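PDB 6ICL: methylxanthine N3-demethylase NdmB, which removes the N3-methyl group of theobromine and related methylxanthines, caffeine among them, as a Rieske non-heme iron oxygenase that uses oxygen and releases formaldehyde. Local coordinates for residues A[266-278]-A[285-297]. Sequence-based numbering, arbitrary orientation.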
loop_
_atom_site.group_PDB
_atom_site.type_symbol
_atom_site.label_atom_id
_atom_site.label_comp_id
_atom_site.label_asym_id
_atom_site.label_seq_id
_atom_site.Cartn_x
_atom_site.Cartn_y
_atom_site.Cartn_z
ATOM N N LYS A 266 33.610 -35.847 -18.427
ATOM C CA LYS A 266 33.086 -36.511 -19.612
ATOM C C LYS A 266 32.768 -35.446 -20.647
ATOM O O LYS A 266 31.817 -34.679 -20.460
ATOM C CB LYS A 266 31.841 -37.322 -19.263
ATOM C CG LYS A 266 32.073 -38.424 -18.229
ATOM C CD LYS A 266 31.083 -39.578 -18.407
ATOM C CE LYS A 266 31.445 -40.758 -17.516
ATOM N NZ LYS A 266 30.692 -41.975 -17.912
ATOM N N ASP A 267 33.569 -35.401 -21.720
ATOM C CA ASP A 267 33.538 -34.374 -22.763
ATOM C C ASP A 267 34.414 -33.210 -22.308
ATOM O O ASP A 267 34.887 -33.209 -21.170
ATOM C CB ASP A 267 32.089 -33.968 -23.086
ATOM C CG ASP A 267 31.977 -32.668 -23.835
ATOM O OD1 ASP A 267 32.899 -32.336 -24.619
ATOM O OD2 ASP A 267 30.953 -31.976 -23.634
ATOM N N ASP A 268 34.707 -32.250 -23.186
ATOM C CA ASP A 268 35.468 -31.072 -22.793
ATOM C C ASP A 268 34.611 -29.816 -22.739
ATOM O O ASP A 268 35.142 -28.713 -22.867
ATOM C CB ASP A 268 36.649 -30.851 -23.739
ATOM C CG ASP A 268 37.787 -31.809 -23.478
ATOM O OD1 ASP A 268 38.203 -31.950 -22.297
ATOM O OD2 ASP A 268 38.250 -32.429 -24.464
ATOM N N SER A 269 33.299 -29.959 -22.554
ATOM C CA SER A 269 32.415 -28.799 -22.569
ATOM C C SER A 269 32.666 -27.913 -21.355
ATOM O O SER A 269 32.870 -28.399 -20.236
ATOM C CB SER A 269 30.950 -29.234 -22.610
ATOM O OG SER A 269 30.657 -30.127 -21.550
ATOM N N ARG A 270 32.659 -26.604 -21.586
ATOM C CA ARG A 270 32.913 -25.628 -20.543
ATOM C C ARG A 270 31.700 -24.732 -20.320
ATOM O O ARG A 270 30.889 -24.510 -21.226
ATOM C CB ARG A 270 34.117 -24.780 -20.882
ATOM C CG ARG A 270 35.399 -25.552 -20.846
ATOM C CD ARG A 270 36.544 -24.633 -21.171
ATOM N NE ARG A 270 36.136 -23.700 -22.199
ATOM C CZ ARG A 270 36.291 -22.388 -22.117
ATOM N NH1 ARG A 270 36.874 -21.857 -21.057
ATOM N NH2 ARG A 270 35.879 -21.616 -23.110
ATOM N N PHE A 271 31.601 -24.220 -19.093
ATOM C CA PHE A 271 30.552 -23.311 -18.661
ATOM C C PHE A 271 31.230 -22.270 -17.786
ATOM O O PHE A 271 31.961 -22.642 -16.867
ATOM C CB PHE A 271 29.477 -24.096 -17.891
ATOM C CG PHE A 271 28.309 -23.284 -17.446
ATOM C CD1 PHE A 271 27.217 -23.106 -18.279
ATOM C CD2 PHE A 271 28.274 -22.731 -16.162
ATOM C CE1 PHE A 271 26.101 -22.366 -17.853
ATOM C CE2 PHE A 271 27.173 -21.983 -15.729
ATOM C CZ PHE A 271 26.081 -21.805 -16.580
ATOM N N VAL A 272 31.041 -20.985 -18.081
ATOM C CA VAL A 272 31.624 -19.910 -17.277
ATOM C C VAL A 272 30.522 -19.193 -16.489
ATOM O O VAL A 272 29.534 -18.722 -17.068
ATOM C CB VAL A 272 32.393 -18.903 -18.141
ATOM C CG1 VAL A 272 32.912 -17.765 -17.258
ATOM C CG2 VAL A 272 33.548 -19.589 -18.862
ATOM N N LEU A 273 30.697 -19.122 -15.171
ATOM C CA LEU A 273 29.868 -18.303 -14.298
ATOM C C LEU A 273 30.769 -17.235 -13.699
ATOM O O LEU A 273 31.820 -17.546 -13.120
ATOM C CB LEU A 273 29.181 -19.133 -13.206
ATOM C CG LEU A 273 28.123 -18.397 -12.349
ATOM C CD1 LEU A 273 26.977 -17.814 -13.203
ATOM C CD2 LEU A 273 27.555 -19.278 -11.231
ATOM N N TRP A 274 30.386 -15.986 -13.889
ATOM C CA TRP A 274 31.172 -14.843 -13.476
ATOM C C TRP A 274 30.304 -13.903 -12.655
ATOM O O TRP A 274 29.114 -13.712 -12.942
ATOM C CB TRP A 274 31.733 -14.141 -14.715
ATOM C CG TRP A 274 32.567 -12.884 -14.530
ATOM C CD1 TRP A 274 33.942 -12.792 -14.557
ATOM C CD2 TRP A 274 32.084 -11.542 -14.386
ATOM N NE1 TRP A 274 34.332 -11.479 -14.427
ATOM C CE2 TRP A 274 33.216 -10.689 -14.325
ATOM C CE3 TRP A 274 30.800 -10.970 -14.320
ATOM C CZ2 TRP A 274 33.104 -9.290 -14.192
ATOM C CZ3 TRP A 274 30.689 -9.586 -14.200
ATOM C CH2 TRP A 274 31.828 -8.759 -14.124
ATOM N N THR A 275 30.913 -13.297 -11.646
ATOM C CA THR A 275 30.238 -12.291 -10.852
ATOM C C THR A 275 31.279 -11.311 -10.355
ATOM O O THR A 275 32.442 -11.677 -10.157
ATOM C CB THR A 275 29.472 -12.917 -9.671
ATOM O OG1 THR A 275 28.406 -13.725 -10.185
ATOM C CG2 THR A 275 28.868 -11.839 -8.765
ATOM N N THR A 276 30.858 -10.059 -10.195
ATOM C CA THR A 276 31.629 -9.051 -9.498
ATOM C C THR A 276 30.682 -8.295 -8.579
ATOM O O THR A 276 29.566 -7.936 -8.981
ATOM C CB THR A 276 32.321 -8.103 -10.488
ATOM O OG1 THR A 276 33.284 -8.845 -11.247
ATOM C CG2 THR A 276 33.053 -6.998 -9.753
ATOM N N ALA A 277 31.113 -8.075 -7.345
ATOM C CA ALA A 277 30.343 -7.303 -6.380
ATOM C C ALA A 277 30.870 -5.878 -6.366
ATOM O O ALA A 277 32.075 -5.666 -6.262
ATOM C CB ALA A 277 30.429 -7.934 -4.990
ATOM N N SER A 278 29.969 -4.906 -6.494
ATOM C CA SER A 278 30.379 -3.512 -6.461
ATOM C C SER A 278 30.141 -2.914 -5.081
ATOM O O SER A 278 29.028 -3.020 -4.554
ATOM C CB SER A 278 29.603 -2.728 -7.507
ATOM O OG SER A 278 30.040 -1.386 -7.530
ATOM N N CYS A 285 25.816 -3.973 -1.594
ATOM C CA CYS A 285 26.639 -4.144 -2.774
ATOM C C CYS A 285 25.727 -4.448 -3.951
ATOM O O CYS A 285 24.649 -5.027 -3.793
ATOM C CB CYS A 285 27.683 -5.264 -2.591
ATOM S SG CYS A 285 26.975 -6.851 -2.104
ATOM N N ARG A 286 26.160 -4.041 -5.128
ATOM C CA ARG A 286 25.411 -4.271 -6.351
ATOM C C ARG A 286 26.200 -5.271 -7.169
ATOM O O ARG A 286 27.390 -5.064 -7.419
ATOM C CB ARG A 286 25.202 -2.977 -7.139
ATOM C CG ARG A 286 24.538 -3.235 -8.499
ATOM C CD ARG A 286 24.307 -1.962 -9.255
ATOM N NE ARG A 286 23.384 -1.082 -8.568
ATOM C CZ ARG A 286 22.066 -1.282 -8.468
ATOM N NH1 ARG A 286 21.474 -2.362 -9.006
ATOM N NH2 ARG A 286 21.325 -0.386 -7.822
ATOM N N ASN A 287 25.544 -6.349 -7.561
ATOM C CA ASN A 287 26.215 -7.528 -8.054
ATOM C C ASN A 287 25.867 -7.764 -9.516
ATOM O O ASN A 287 24.701 -7.657 -9.921
ATOM C CB ASN A 287 25.833 -8.707 -7.175
ATOM C CG ASN A 287 26.152 -8.417 -5.723
ATOM O OD1 ASN A 287 27.315 -8.376 -5.362
ATOM N ND2 ASN A 287 25.125 -8.131 -4.900
ATOM N N PHE A 288 26.902 -8.092 -10.283
ATOM C CA PHE A 288 26.861 -8.234 -11.730
ATOM C C PHE A 288 27.208 -9.668 -12.077
ATOM O O PHE A 288 28.306 -10.133 -11.756
ATOM C CB PHE A 288 27.844 -7.264 -12.366
ATOM C CG PHE A 288 27.466 -5.849 -12.158
ATOM C CD1 PHE A 288 27.772 -5.204 -10.965
ATOM C CD2 PHE A 288 26.761 -5.162 -13.136
ATOM C CE1 PHE A 288 27.408 -3.911 -10.756
ATOM C CE2 PHE A 288 26.398 -3.842 -12.934
ATOM C CZ PHE A 288 26.705 -3.217 -11.741
ATOM N N MET A 289 26.277 -10.371 -12.710
ATOM C CA MET A 289 26.488 -11.754 -13.103
ATOM C C MET A 289 26.543 -11.869 -14.623
ATOM O O MET A 289 25.759 -11.220 -15.331
ATOM C CB MET A 289 25.371 -12.639 -12.555
ATOM C CG MET A 289 25.482 -14.086 -12.972
ATOM S SD MET A 289 24.124 -15.033 -12.284
ATOM C CE MET A 289 22.850 -14.663 -13.466
ATOM N N ILE A 290 27.469 -12.706 -15.118
ATOM C CA ILE A 290 27.579 -13.037 -16.538
ATOM C C ILE A 290 27.677 -14.553 -16.668
ATOM O O ILE A 290 28.458 -15.199 -15.957
ATOM C CB ILE A 290 28.782 -12.341 -17.204
ATOM C CG1 ILE A 290 28.579 -10.821 -17.136
ATOM C CG2 ILE A 290 28.972 -12.829 -18.663
ATOM C CD1 ILE A 290 29.698 -9.980 -17.756
ATOM N N ILE A 291 26.858 -15.123 -17.543
ATOM C CA ILE A 291 26.875 -16.551 -17.842
ATOM C C ILE A 291 27.360 -16.721 -19.275
ATOM O O ILE A 291 26.812 -16.098 -20.194
ATOM C CB ILE A 291 25.480 -17.171 -17.662
ATOM C CG1 ILE A 291 24.926 -16.855 -16.268
ATOM C CG2 ILE A 291 25.515 -18.670 -17.912
ATOM C CD1 ILE A 291 23.461 -17.254 -16.093
ATOM N N VAL A 292 28.398 -17.536 -19.465
ATOM C CA VAL A 292 28.921 -17.872 -20.786
ATOM C C VAL A 292 28.818 -19.371 -20.961
ATOM O O VAL A 292 29.285 -20.136 -20.106
ATOM C CB VAL A 292 30.373 -17.419 -20.979
ATOM C CG1 VAL A 292 30.795 -17.631 -22.457
ATOM C CG2 VAL A 292 30.518 -15.966 -20.566
ATOM N N ARG A 293 28.185 -19.788 -22.049
ATOM C CA ARG A 293 27.925 -21.198 -22.268
ATOM C C ARG A 293 28.042 -21.495 -23.754
ATOM O O ARG A 293 27.933 -20.600 -24.595
ATOM C CB ARG A 293 26.541 -21.600 -21.753
ATOM C CG ARG A 293 25.388 -21.240 -22.708
ATOM C CD ARG A 293 24.068 -21.332 -21.980
ATOM N NE ARG A 293 22.883 -21.306 -22.840
ATOM C CZ ARG A 293 22.169 -20.219 -23.133
ATOM N NH1 ARG A 293 22.526 -19.021 -22.679
ATOM N NH2 ARG A 293 21.095 -20.330 -23.905
ATOM N N GLU A 294 28.262 -22.771 -24.065
ATOM C CA GLU A 294 28.299 -23.213 -25.453
ATOM C C GLU A 294 26.913 -23.094 -26.071
ATOM O O GLU A 294 25.904 -23.353 -25.411
ATOM C CB GLU A 294 28.791 -24.660 -25.523
ATOM C CG GLU A 294 30.275 -24.807 -25.194
ATOM C CD GLU A 294 30.711 -26.239 -24.943
ATOM O OE1 GLU A 294 29.894 -27.173 -25.137
ATOM O OE2 GLU A 294 31.885 -26.422 -24.541
ATOM N N LYS A 295 26.863 -22.716 -27.347
ATOM C CA LYS A 295 25.576 -22.461 -27.988
ATOM C C LYS A 295 24.708 -23.709 -27.934
ATOM O O LYS A 295 25.205 -24.820 -28.113
ATOM C CB LYS A 295 25.790 -22.006 -29.430
ATOM C CG LYS A 295 26.743 -20.829 -29.526
ATOM C CD LYS A 295 26.866 -20.321 -30.950
ATOM C CE LYS A 295 27.592 -18.996 -30.970
ATOM N NZ LYS A 295 27.417 -18.239 -32.243
ATOM N N ASP A 296 23.387 -23.533 -27.647
ATOM C CA ASP A 296 22.574 -24.709 -27.345
ATOM C C ASP A 296 21.112 -24.659 -27.778
ATOM O O ASP A 296 20.409 -25.653 -27.562
ATOM C CB ASP A 296 22.639 -25.012 -25.836
ATOM C CG ASP A 296 22.062 -23.877 -24.962
ATOM O OD1 ASP A 296 21.562 -22.861 -25.504
ATOM O OD2 ASP A 296 22.100 -24.026 -23.718
ATOM N N ASN A 297 20.622 -23.573 -28.368
ATOM C CA ASN A 297 19.202 -23.424 -28.703
ATOM C C ASN A 297 18.276 -23.562 -27.485
ATOM O O ASN A 297 17.085 -23.858 -27.634
ATOM C CB ASN A 297 18.798 -24.404 -29.806
ATOM C CG ASN A 297 19.520 -24.118 -31.111
ATOM O OD1 ASN A 297 19.444 -23.005 -31.642
ATOM N ND2 ASN A 297 20.256 -25.107 -31.615
HETATM O O HOH W 1 28.260 -24.795 -21.749
HETATM O O HOH W 2 34.255 -24.300 -24.939
#
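E294 OE2 is gripped by two donors where the ladder ends: the backbone N of R270 bonds to it at 3.1 Å, arriving from well above the carboxylate plane, and a water bonds to the same oxygen. That water also reaches R270 NE, though weakly; the guanidinium's stronger partners are D165 and E261, in salt bridges with NH2 and NH1. A second water, between R270 O and E294 N, carries on the ladder where the direct rungs stop. With an alanine here, the amide of R270 would probably lose its protein partner across the strands, and S269 CB the carboxylate that packs against it. Further in, paired amides take over, V272 with V292, W274 with I290 and T276 with F288; the S278 N to R286 O bond measures 2.7 Å. Strands 270-281 and 284-294 thus form an antiparallel beta hairpin inside the seven-stranded sheet of the VanA-type catalytic domain. As in any antiparallel pair, successive residues alternate between the two faces of the sheet. On one, W274 CG stands anti to the backbone N (chi1 178°), which lays the indole alongside I290, with CE3 3.6 Å from CG1, while NE1 bonds to Y162 O. V272 and V292 meet on that same face, CB to CB at 3.8 Å. The other face turns to helix 300-319: F271 CZ presses on I291 CG2 at 3.5 Å, and L273 CD1 lies 3.8 Å from I291 CG1. R293 sets its CB against the F271 ring, and its extended chain carries the guanidinium to D296, gripped side-on through NE and NH2, while NH1 forms a salt bridge with D300.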